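Inositol dehydrogenase (Lactobacillus casei, PDB 4MKX) probably catalyses the NAD-dependent oxidation of scyllo-inositol, as a sugar alcohol dehydrogenase of the Gfo/Idh/MocA family. Local coordinates at residues Q276-N281 / R293-N298; R166-D171 / G258-T263; R142-Y147 / F303-L308. One frame throughout, in Å; residues are numbered along the deposited sequence.

How the interactions relate
Interaction 3 spans the longest separation, joining 142-147 to 303-308; the other two fall between its segments, with both segments of interaction 2 coming earlier in the chain than those of interaction 1. Centres of interactions 1 and 2 lie about 11 Å apart, and each is about 15 Å from that of interaction 3. Interaction 2 pairs two strands of the mixed sheet that follows the Rossmann domain, interaction 1 ties the loop after that sheet to the loop before helix 299-302, and interaction 3 joins the starts of helices 145-155 and 304-319. Tyr259 beside Ser296 and Thr263 beside Tyr147 connect all three, so sheet, loops and helix starts form one continuous region; interactions 1 and 2 also touch the fourth subunit.

Interaction 1 of 3, residues Q276-N281 / R293-N298; sequences QVPEKN and RPTSQN
Pro278 and Thr295 lie flank to flank in the close-set part of this loop pairing. Here Pro278 O accepts from Ser296 N at 3.0 Å, and Lys280 N gives its hydrogen to Pro294 O at 2.9 Å with an N-H...O angle of 161°. These two bonds frame a single beta bridge between Glu279 and Thr295. An inverse gamma turn centred on Pro278 is closed by Glu279 N to Val277 O, and the Pro278 carbonyl also receives a CA-H...O contact from Thr295.

Turns at chi2 (-59°) and chi3 (-78°) double Arg293 back toward the 276-281 loop. Arg293 NH2 donates to Asn281 O at 2.8 Å, in the carbonyl plane. The Glu279 side chain lies over one guanidinium face, with a longer salt bridge of 3.3 Å from Glu279 OE1 to Arg293 NH2. Glu279 OE2 makes its stronger salt bridge to Arg293 NH1 of the second subunit, and the same pair is repeated the other way round. Beside the guanidinium, a water joins Asn281 N, Arg293 NE and Pro294 O.

The looser side is the partly exposed Lys280 chain, which crosses Pro294 at about a right angle with Lys280 CD 4.1 Å from Pro294 CB; its NZ pairs with Glu301. Both loops flank the hairpin 283-287/290-293: one follows strand 271-274, and the other leads into helix 299-302, where Asn298 is the N-cap.

Interaction 2 of 3, residues R166-D171 / G258-T263; sequences RSYSID and GYHVET
With CG anti to the backbone N in both Arg166 (chi1 173°) and Glu262 (chi1 176°), and a bend at chi3 of Arg166, the guanidinium swings across to the carboxylate. The grip is end-on: Arg166 NH2 meets Glu262 OE2 at 2.8 Å and Arg166 NH1 meets Glu262 OE1 at 3.2 Å, both from above the carboxylate plane. His260 NE2 reaches Glu262 OE1 at 2.9 Å from the opposite face, so this oxygen takes two donors, and Arg273 of the fourth subunit adds a salt bridge. Arg166 NH1 also sits 3.3 Å above the plane of the Tyr168 ring, over its centre, while His260 turns a ring edge to Tyr168 CB.

Tyr168, Ile170, His260 and Glu262 share one face of the sheet; Ser167, Ser169, Val261 and Thr263 share the other. There Ser167 OG and Thr263 OG1 lie 2.8 Å apart, but the stronger partner of Ser167 OG is Asp199, that of Thr263 OG1 Tyr147. At the end of the strand pairing, Asp171 OD1 approaches the Tyr259 ring edge, 3.4 Å from Tyr259 CE1.

Paired backbone bonds, including Tyr168 N to Glu262 O at 2.8 Å, join Tyr168 with Glu262 and Ile170 with His260. The axes run 4.7 Å apart at 175°, the geometry of neighbouring antiparallel strands in the mixed sheet of the Gfo/Idh/MocA C-terminal domain.

Interaction 3 of 3, residues R142-Y147 / F303-L308; sequences RFDDSY and FAQAFL
Gln305 supplies both direct hydrogen bonds between the two segments. At chi1 172° its chain leaves CB on the far side from its own backbone N, and a turn at chi2 lays the terminal amide against the backbone between Phe143 and Asp145. Gln305 NE2 donates to Phe143 O at 2.9 Å, with that oxygen near the amide plane. Gln305 OE1 accepts from Asp145 N, also at 2.9 Å, with an N-H...O angle of 159°. One side-chain amide therefore uses its donor and its acceptor on two peptide groups, which fixes its rotation. The Asp145 carboxylate stacks on this amide, their planes only 10° apart, while its OD1 makes a salt bridge with Arg148.

Asp144 brings the charged and water-mediated links. Asp144 OD1 receives a hydrogen bond from a water at 2.8 Å, and the same water accepts from Ala306 N, joining the aspartate to the first turn of helix 304-319. The stronger partner of OD1 is Arg302, in a salt bridge.

The other oxygen serves a helix N-cap: Asp144 precedes helix 145-155, and Asp144 OD2 accepts from Tyr147 N at 3.1 Å, with a weak additional bond from Ser146 N. Across the contact lies the first turn of helix 304-319.

Van der Waals contacts fill in around the polar groups. Ala306 CB rests against Asp144, 3.9 Å from Asp144 CA and 4.0 Å from Asp144 CB. The Phe303 ring crosses the Asp144 side chain at about a right angle. An apolar contact at the edge of that ring sets Phe303 CE1 4.4 Å from Tyr147 CE2. Helix 197-207 packs on Tyr147 through Val202, Trp205 and Phe206, and the ring of Phe143 turns away to Ser309, Glu310 and Ala313 further along helix 304-319.

Interaction 1 of 3, residues Q276-N281 / R293-N298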
loop_
_atom_site.group_PDB
_atom_site.type_symbol
_atom_site.label_atom_id
_atom_site.label_comp_id
_atom_site.label_asym_id
_atom_site.label_seq_id
_atom_site.Cartn_x
_atom_site.Cartn_y
_atom_site.Cartn_z
ATOM N N GLN A 276 -8.189 6.085 -1.244
ATOM C CA GLN A 276 -8.604 4.812 -0.665
ATOM C C GLN A 276 -8.358 4.810 0.839
ATOM O O GLN A 276 -9.222 4.391 1.624
ATOM C CB GLN A 276 -7.788 3.722 -1.351
ATOM C CG GLN A 276 -8.012 2.332 -0.867
ATOM C CD GLN A 276 -7.410 1.327 -1.810
ATOM O OE1 GLN A 276 -8.124 0.701 -2.575
ATOM N NE2 GLN A 276 -6.089 1.163 -1.757
ATOM N N VAL A 277 -7.185 5.297 1.239
ATOM C CA VAL A 277 -6.948 5.642 2.634
ATOM C C VAL A 277 -6.345 7.042 2.678
ATOM O O VAL A 277 -5.653 7.462 1.741
ATOM C CB VAL A 277 -6.040 4.617 3.336
ATOM C CG1 VAL A 277 -6.743 3.252 3.451
ATOM C CG2 VAL A 277 -4.730 4.487 2.583
ATOM N N PRO A 278 -6.627 7.798 3.747
ATOM C CA PRO A 278 -6.200 9.201 3.725
ATOM C C PRO A 278 -4.746 9.382 4.150
ATOM O O PRO A 278 -4.482 9.832 5.263
ATOM C CB PRO A 278 -7.129 9.867 4.745
ATOM C CG PRO A 278 -7.547 8.759 5.682
ATOM C CD PRO A 278 -7.544 7.482 4.865
ATOM N N GLU A 279 -3.814 9.054 3.263
ATOM C CA GLU A 279 -2.395 9.132 3.594
ATOM C C GLU A 279 -1.967 10.561 3.924
ATOM O O GLU A 279 -2.250 11.500 3.164
ATOM C CB GLU A 279 -1.563 8.622 2.419
ATOM C CG GLU A 279 -1.971 7.260 1.929
ATOM C CD GLU A 279 -1.405 6.939 0.560
ATOM O OE1 GLU A 279 -0.678 7.783 -0.008
ATOM O OE2 GLU A 279 -1.684 5.834 0.058
ATOM N N LYS A 280 -1.272 10.732 5.048
ATOM C CA LYS A 280 -0.794 12.053 5.478
ATOM C C LYS A 280 0.341 12.594 4.611
ATOM O O LYS A 280 0.387 13.784 4.286
ATOM C CB LYS A 280 -0.277 11.971 6.925
ATOM C CG LYS A 280 0.078 13.320 7.549
ATOM C CD LYS A 280 0.534 13.154 8.992
ATOM C CE LYS A 280 0.855 14.489 9.622
ATOM N NZ LYS A 280 -0.376 15.311 9.687
ATOM N N ASN A 281 1.261 11.705 4.253
ATOM C CA ASN A 281 2.513 12.090 3.610
ATOM C C ASN A 281 3.166 10.833 3.041
ATOM O O ASN A 281 2.479 9.836 2.859
ATOM C CB ASN A 281 3.436 12.794 4.600
ATOM C CG ASN A 281 3.687 11.983 5.862
ATOM O OD1 ASN A 281 3.672 10.755 5.848
ATOM N ND2 ASN A 281 3.890 12.685 6.972
ATOM N N ARG A 293 0.749 3.693 8.266
ATOM C CA ARG A 293 0.721 4.941 7.485
ATOM C C ARG A 293 -0.056 5.991 8.263
ATOM O O ARG A 293 -1.239 5.821 8.535
ATOM C CB ARG A 293 0.043 4.746 6.116
ATOM C CG ARG A 293 0.914 4.118 5.025
ATOM C CD ARG A 293 2.183 4.946 4.732
ATOM N NE ARG A 293 2.028 6.152 3.903
ATOM C CZ ARG A 293 2.051 6.159 2.569
ATOM N NH1 ARG A 293 2.168 5.016 1.894
ATOM N NH2 ARG A 293 1.947 7.295 1.899
ATOM N N PRO A 294 0.613 7.077 8.649
ATOM C CA PRO A 294 -0.125 8.152 9.328
ATOM C C PRO A 294 -1.156 8.781 8.392
ATOM O O PRO A 294 -0.968 8.752 7.175
ATOM C CB PRO A 294 0.964 9.174 9.673
ATOM C CG PRO A 294 2.192 8.753 8.891
ATOM C CD PRO A 294 2.071 7.287 8.655
ATOM N N THR A 295 -2.220 9.351 8.950
ATOM C CA THR A 295 -3.329 9.859 8.147
ATOM C C THR A 295 -3.500 11.351 8.309
ATOM O O THR A 295 -3.072 11.930 9.305
ATOM C CB THR A 295 -4.648 9.220 8.598
ATOM O OG1 THR A 295 -4.802 9.448 10.010
ATOM C CG2 THR A 295 -4.634 7.721 8.342
ATOM N N SER A 296 -4.132 11.982 7.323
ATOM C CA SER A 296 -4.526 13.371 7.496
ATOM C C SER A 296 -5.679 13.432 8.494
ATOM O O SER A 296 -6.515 12.525 8.573
ATOM C CB SER A 296 -4.854 14.049 6.166
ATOM O OG SER A 296 -5.536 13.184 5.290
ATOM N N GLN A 297 -5.712 14.503 9.276
ATOM C CA GLN A 297 -6.553 14.537 10.470
ATOM C C GLN A 297 -7.788 15.404 10.348
ATOM O O GLN A 297 -8.753 15.217 11.086
ATOM C CB GLN A 297 -5.732 15.017 11.670
ATOM C CG GLN A 297 -4.692 14.024 12.113
ATOM C CD GLN A 297 -5.321 12.742 12.614
ATOM O OE1 GLN A 297 -6.054 12.745 13.604
ATOM N NE2 GLN A 297 -5.060 11.641 11.916
ATOM N N ASN A 298 -7.769 16.357 9.427
ATOM C CA ASN A 298 -8.893 17.270 9.295
ATOM C C ASN A 298 -8.925 17.886 7.924
ATOM O O ASN A 298 -7.958 17.775 7.166
ATOM C CB ASN A 298 -8.821 18.368 10.357
ATOM C CG ASN A 298 -7.421 18.909 10.541
ATOM O OD1 ASN A 298 -6.813 19.456 9.611
ATOM N ND2 ASN A 298 -6.889 18.755 11.749
HETATM O O HOH W 1 -4.186 13.073 2.903
HETATM O O HOH W 2 1.345 8.719 5.481
#

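Interaction 2 of 3, residues R166-D171 / G258-T263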
loop_
_atom_site.group_PDB
_atom_site.type_symbol
_atom_site.label_atom_id
_atom_site.label_comp_id
_atom_site.label_asym_id
_atom_site.label_seq_id
_atom_site.Cartn_x
_atom_site.Cartn_y
_atom_site.Cartn_z
ATOM N N ARG A 166 -18.858 5.622 -5.574
ATOM C CA ARG A 166 -19.025 5.517 -4.128
ATOM C C ARG A 166 -18.210 6.650 -3.529
ATOM O O ARG A 166 -17.042 6.811 -3.857
ATOM C CB ARG A 166 -18.491 4.180 -3.604
ATOM C CG ARG A 166 -18.493 4.106 -2.079
ATOM C CD ARG A 166 -17.982 2.742 -1.532
ATOM N NE ARG A 166 -16.615 2.425 -1.945
ATOM C CZ ARG A 166 -15.524 2.841 -1.315
ATOM N NH1 ARG A 166 -15.637 3.616 -0.242
ATOM N NH2 ARG A 166 -14.320 2.510 -1.764
ATOM N N SER A 167 -18.830 7.461 -2.688
ATOM C CA SER A 167 -18.083 8.534 -2.045
ATOM C C SER A 167 -18.360 8.583 -0.550
ATOM O O SER A 167 -19.510 8.479 -0.110
ATOM C CB SER A 167 -18.383 9.879 -2.731
ATOM O OG SER A 167 -17.293 10.774 -2.560
ATOM N N TYR A 168 -17.290 8.694 0.238
ATOM C CA TYR A 168 -17.394 8.740 1.683
ATOM C C TYR A 168 -16.860 10.072 2.151
ATOM O O TYR A 168 -15.786 10.494 1.714
ATOM C CB TYR A 168 -16.471 7.690 2.306
ATOM C CG TYR A 168 -16.950 6.257 2.321
ATOM C CD1 TYR A 168 -18.006 5.812 1.530
ATOM C CD2 TYR A 168 -16.321 5.341 3.140
ATOM C CE1 TYR A 168 -18.420 4.476 1.575
ATOM C CE2 TYR A 168 -16.715 4.018 3.183
ATOM C CZ TYR A 168 -17.758 3.590 2.414
ATOM O OH TYR A 168 -18.136 2.271 2.494
ATOM N N SER A 169 -17.583 10.720 3.055
ATOM C CA SER A 169 -17.068 11.889 3.770
ATOM C C SER A 169 -17.321 11.666 5.252
ATOM O O SER A 169 -18.463 11.743 5.709
ATOM C CB SER A 169 -17.775 13.172 3.317
ATOM O OG SER A 169 -17.460 13.463 1.966
ATOM N N ILE A 170 -16.267 11.383 6.012
ATOM C CA ILE A 170 -16.433 11.085 7.437
ATOM C C ILE A 170 -15.497 11.961 8.284
ATOM O O ILE A 170 -14.277 11.864 8.179
ATOM C CB ILE A 170 -16.163 9.603 7.747
ATOM C CG1 ILE A 170 -16.869 8.687 6.733
ATOM C CG2 ILE A 170 -16.648 9.261 9.160
ATOM C CD1 ILE A 170 -16.566 7.192 6.959
ATOM N N ASP A 171 -16.084 12.817 9.116
ATOM C CA ASP A 171 -15.311 13.710 9.976
ATOM C C ASP A 171 -14.704 12.920 11.115
ATOM O O ASP A 171 -15.240 11.886 11.513
ATOM C CB ASP A 171 -16.205 14.819 10.554
ATOM C CG ASP A 171 -16.187 16.091 9.727
ATOM O OD1 ASP A 171 -15.315 16.246 8.847
ATOM O OD2 ASP A 171 -17.051 16.956 9.976
ATOM N N GLY A 258 -9.052 9.443 11.478
ATOM C CA GLY A 258 -8.805 10.771 10.945
ATOM C C GLY A 258 -9.925 11.230 10.035
ATOM O O GLY A 258 -11.067 10.805 10.183
ATOM N N TYR A 259 -9.590 12.105 9.089
ATOM C CA TYR A 259 -10.555 12.664 8.153
ATOM C C TYR A 259 -10.623 11.767 6.928
ATOM O O TYR A 259 -9.661 11.700 6.156
ATOM C CB TYR A 259 -10.079 14.062 7.749
ATOM C CG TYR A 259 -10.994 14.852 6.831
ATOM C CD1 TYR A 259 -12.334 15.045 7.134
ATOM C CD2 TYR A 259 -10.493 15.434 5.679
ATOM C CE1 TYR A 259 -13.156 15.778 6.296
ATOM C CE2 TYR A 259 -11.296 16.179 4.837
ATOM C CZ TYR A 259 -12.629 16.352 5.153
ATOM O OH TYR A 259 -13.455 17.086 4.323
ATOM N N HIS A 260 -11.738 11.065 6.751
ATOM C CA HIS A 260 -11.814 10.089 5.667
ATOM C C HIS A 260 -12.696 10.614 4.552
ATOM O O HIS A 260 -13.918 10.624 4.670
ATOM C CB HIS A 260 -12.342 8.741 6.148
ATOM C CG HIS A 260 -12.226 7.657 5.120
ATOM N ND1 HIS A 260 -11.248 6.683 5.170
ATOM C CD2 HIS A 260 -12.942 7.409 3.997
ATOM C CE1 HIS A 260 -11.388 5.865 4.143
ATOM N NE2 HIS A 260 -12.411 6.280 3.416
ATOM N N VAL A 261 -12.064 11.062 3.475
ATOM C CA VAL A 261 -12.780 11.475 2.270
ATOM C C VAL A 261 -12.217 10.654 1.124
ATOM O O VAL A 261 -11.026 10.721 0.814
ATOM C CB VAL A 261 -12.621 12.972 1.995
ATOM C CG1 VAL A 261 -13.180 13.331 0.635
ATOM C CG2 VAL A 261 -13.367 13.763 3.058
ATOM N N GLU A 262 -13.069 9.839 0.532
ATOM C CA GLU A 262 -12.634 8.844 -0.432
ATOM C C GLU A 262 -13.690 8.804 -1.521
ATOM O O GLU A 262 -14.882 8.880 -1.230
ATOM C CB GLU A 262 -12.541 7.463 0.233
ATOM C CG GLU A 262 -12.179 6.316 -0.733
ATOM C CD GLU A 262 -12.415 4.952 -0.150
ATOM O OE1 GLU A 262 -12.975 4.861 0.970
ATOM O OE2 GLU A 262 -12.060 3.945 -0.815
ATOM N N THR A 263 -13.254 8.727 -2.776
ATOM C CA THR A 263 -14.193 8.591 -3.886
ATOM C C THR A 263 -13.725 7.485 -4.802
ATOM O O THR A 263 -12.588 7.486 -5.270
ATOM C CB THR A 263 -14.303 9.902 -4.670
ATOM O OG1 THR A 263 -14.768 10.921 -3.780
ATOM C CG2 THR A 263 -15.320 9.769 -5.795
#

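Interaction 3 of 3, residues R142-Y147 / F303-L308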
loop_
_atom_site.group_PDB
_atom_site.type_symbol
_atom_site.label_atom_id
_atom_site.label_comp_id
_atom_site.label_asym_id
_atom_site.label_seq_id
_atom_site.Cartn_x
_atom_site.Cartn_y
_atom_site.Cartn_z
ATOM N N ARG A 142 -13.094 20.146 -6.811
ATOM C CA ARG A 142 -12.823 20.318 -8.230
ATOM C C ARG A 142 -11.436 20.887 -8.498
ATOM O O ARG A 142 -10.950 20.809 -9.626
ATOM C CB ARG A 142 -13.873 21.218 -8.882
ATOM C CG ARG A 142 -15.281 20.652 -8.811
ATOM C CD ARG A 142 -16.143 21.394 -9.789
ATOM N NE ARG A 142 -17.554 21.072 -9.658
ATOM C CZ ARG A 142 -18.437 21.322 -10.613
ATOM N NH1 ARG A 142 -18.024 21.883 -11.739
ATOM N NH2 ARG A 142 -19.715 21.003 -10.449
ATOM N N PHE A 143 -10.798 21.457 -7.474
ATOM C CA PHE A 143 -9.452 22.009 -7.634
ATOM C C PHE A 143 -8.361 21.176 -6.994
ATOM O O PHE A 143 -7.186 21.520 -7.068
ATOM C CB PHE A 143 -9.407 23.435 -7.083
ATOM C CG PHE A 143 -10.242 24.384 -7.872
ATOM C CD1 PHE A 143 -11.583 24.546 -7.578
ATOM C CD2 PHE A 143 -9.690 25.085 -8.933
ATOM C CE1 PHE A 143 -12.365 25.413 -8.318
ATOM C CE2 PHE A 143 -10.470 25.948 -9.676
ATOM C CZ PHE A 143 -11.803 26.106 -9.366
ATOM N N ASP A 144 -8.746 20.061 -6.392
ATOM C CA ASP A 144 -7.785 19.201 -5.720
ATOM C C ASP A 144 -6.998 18.400 -6.751
ATOM O O ASP A 144 -7.590 17.873 -7.697
ATOM C CB ASP A 144 -8.542 18.237 -4.798
ATOM C CG ASP A 144 -7.634 17.228 -4.151
ATOM O OD1 ASP A 144 -6.865 17.600 -3.238
ATOM O OD2 ASP A 144 -7.684 16.046 -4.537
ATOM N N ASP A 145 -5.677 18.316 -6.568
ATOM C CA ASP A 145 -4.817 17.659 -7.541
ATOM C C ASP A 145 -5.214 16.213 -7.802
ATOM O O ASP A 145 -5.202 15.778 -8.946
ATOM C CB ASP A 145 -3.348 17.734 -7.125
ATOM C CG ASP A 145 -2.733 19.101 -7.372
ATOM O OD1 ASP A 145 -3.275 19.884 -8.189
ATOM O OD2 ASP A 145 -1.679 19.372 -6.762
ATOM N N SER A 146 -5.581 15.468 -6.760
ATOM C CA SER A 146 -5.913 14.054 -6.968
ATOM C C SER A 146 -7.253 13.889 -7.695
ATOM O O SER A 146 -7.390 13.048 -8.592
ATOM C CB SER A 146 -5.870 13.255 -5.650
ATOM O OG SER A 146 -4.545 13.235 -5.137
ATOM N N TYR A 147 -8.249 14.679 -7.315
ATOM C CA TYR A 147 -9.532 14.658 -8.011
ATOM C C TYR A 147 -9.376 15.069 -9.472
ATOM O O TYR A 147 -10.001 14.465 -10.347
ATOM C CB TYR A 147 -10.572 15.559 -7.323
ATOM C CG TYR A 147 -11.268 14.867 -6.165
ATOM C CD1 TYR A 147 -12.357 14.033 -6.377
ATOM C CD2 TYR A 147 -10.799 15.016 -4.865
ATOM C CE1 TYR A 147 -12.980 13.386 -5.320
ATOM C CE2 TYR A 147 -11.404 14.364 -3.807
ATOM C CZ TYR A 147 -12.499 13.554 -4.035
ATOM O OH TYR A 147 -13.114 12.902 -2.977
ATOM N N PHE A 303 -7.227 19.427 2.446
ATOM C CA PHE A 303 -7.580 20.222 1.283
ATOM C C PHE A 303 -6.878 21.558 1.202
ATOM O O PHE A 303 -7.330 22.453 0.494
ATOM C CB PHE A 303 -9.109 20.370 1.164
ATOM C CG PHE A 303 -9.798 19.099 0.742
ATOM C CD1 PHE A 303 -9.560 18.562 -0.519
ATOM C CD2 PHE A 303 -10.665 18.434 1.607
ATOM C CE1 PHE A 303 -10.179 17.381 -0.921
ATOM C CE2 PHE A 303 -11.287 17.260 1.214
ATOM C CZ PHE A 303 -11.039 16.721 -0.047
ATOM N N ALA A 304 -5.736 21.668 1.876
ATOM C CA ALA A 304 -4.972 22.914 1.846
ATOM C C ALA A 304 -4.689 23.410 0.436
ATOM O O ALA A 304 -4.883 24.595 0.129
ATOM C CB ALA A 304 -3.669 22.740 2.622
ATOM N N GLN A 305 -4.199 22.512 -0.412
ATOM C CA GLN A 305 -3.880 22.846 -1.796
ATOM C C GLN A 305 -5.111 23.258 -2.582
ATOM O O GLN A 305 -5.063 24.224 -3.348
ATOM C CB GLN A 305 -3.191 21.648 -2.477
ATOM C CG GLN A 305 -2.991 21.823 -3.988
ATOM C CD GLN A 305 -4.098 21.173 -4.805
ATOM O OE1 GLN A 305 -4.406 19.989 -4.631
ATOM N NE2 GLN A 305 -4.714 21.952 -5.689
ATOM N N ALA A 306 -6.212 22.544 -2.380
ATOM C CA ALA A 306 -7.443 22.833 -3.114
ATOM C C ALA A 306 -8.003 24.206 -2.770
ATOM O O ALA A 306 -8.530 24.897 -3.639
ATOM C CB ALA A 306 -8.485 21.764 -2.843
ATOM N N PHE A 307 -7.914 24.593 -1.502
ATOM C CA PHE A 307 -8.375 25.924 -1.111
ATOM C C PHE A 307 -7.571 27.015 -1.815
ATOM O O PHE A 307 -8.146 27.958 -2.360
ATOM C CB PHE A 307 -8.302 26.117 0.411
ATOM C CG PHE A 307 -9.331 25.341 1.166
ATOM C CD1 PHE A 307 -10.674 25.379 0.784
ATOM C CD2 PHE A 307 -8.968 24.549 2.250
ATOM C CE1 PHE A 307 -11.636 24.649 1.487
ATOM C CE2 PHE A 307 -9.921 23.821 2.953
ATOM C CZ PHE A 307 -11.258 23.867 2.566
ATOM N N LEU A 308 -6.245 26.901 -1.786
ATOM C CA LEU A 308 -5.384 27.873 -2.453
ATOM C C LEU A 308 -5.677 27.936 -3.948
ATOM O O LEU A 308 -5.777 29.021 -4.513
ATOM C CB LEU A 308 -3.904 27.534 -2.212
ATOM C CG LEU A 308 -3.366 27.929 -0.841
ATOM C CD1 LEU A 308 -2.101 27.143 -0.499
ATOM C CD2 LEU A 308 -3.088 29.433 -0.814
HETATM O O HOH W 3 -6.005 19.675 -1.562
#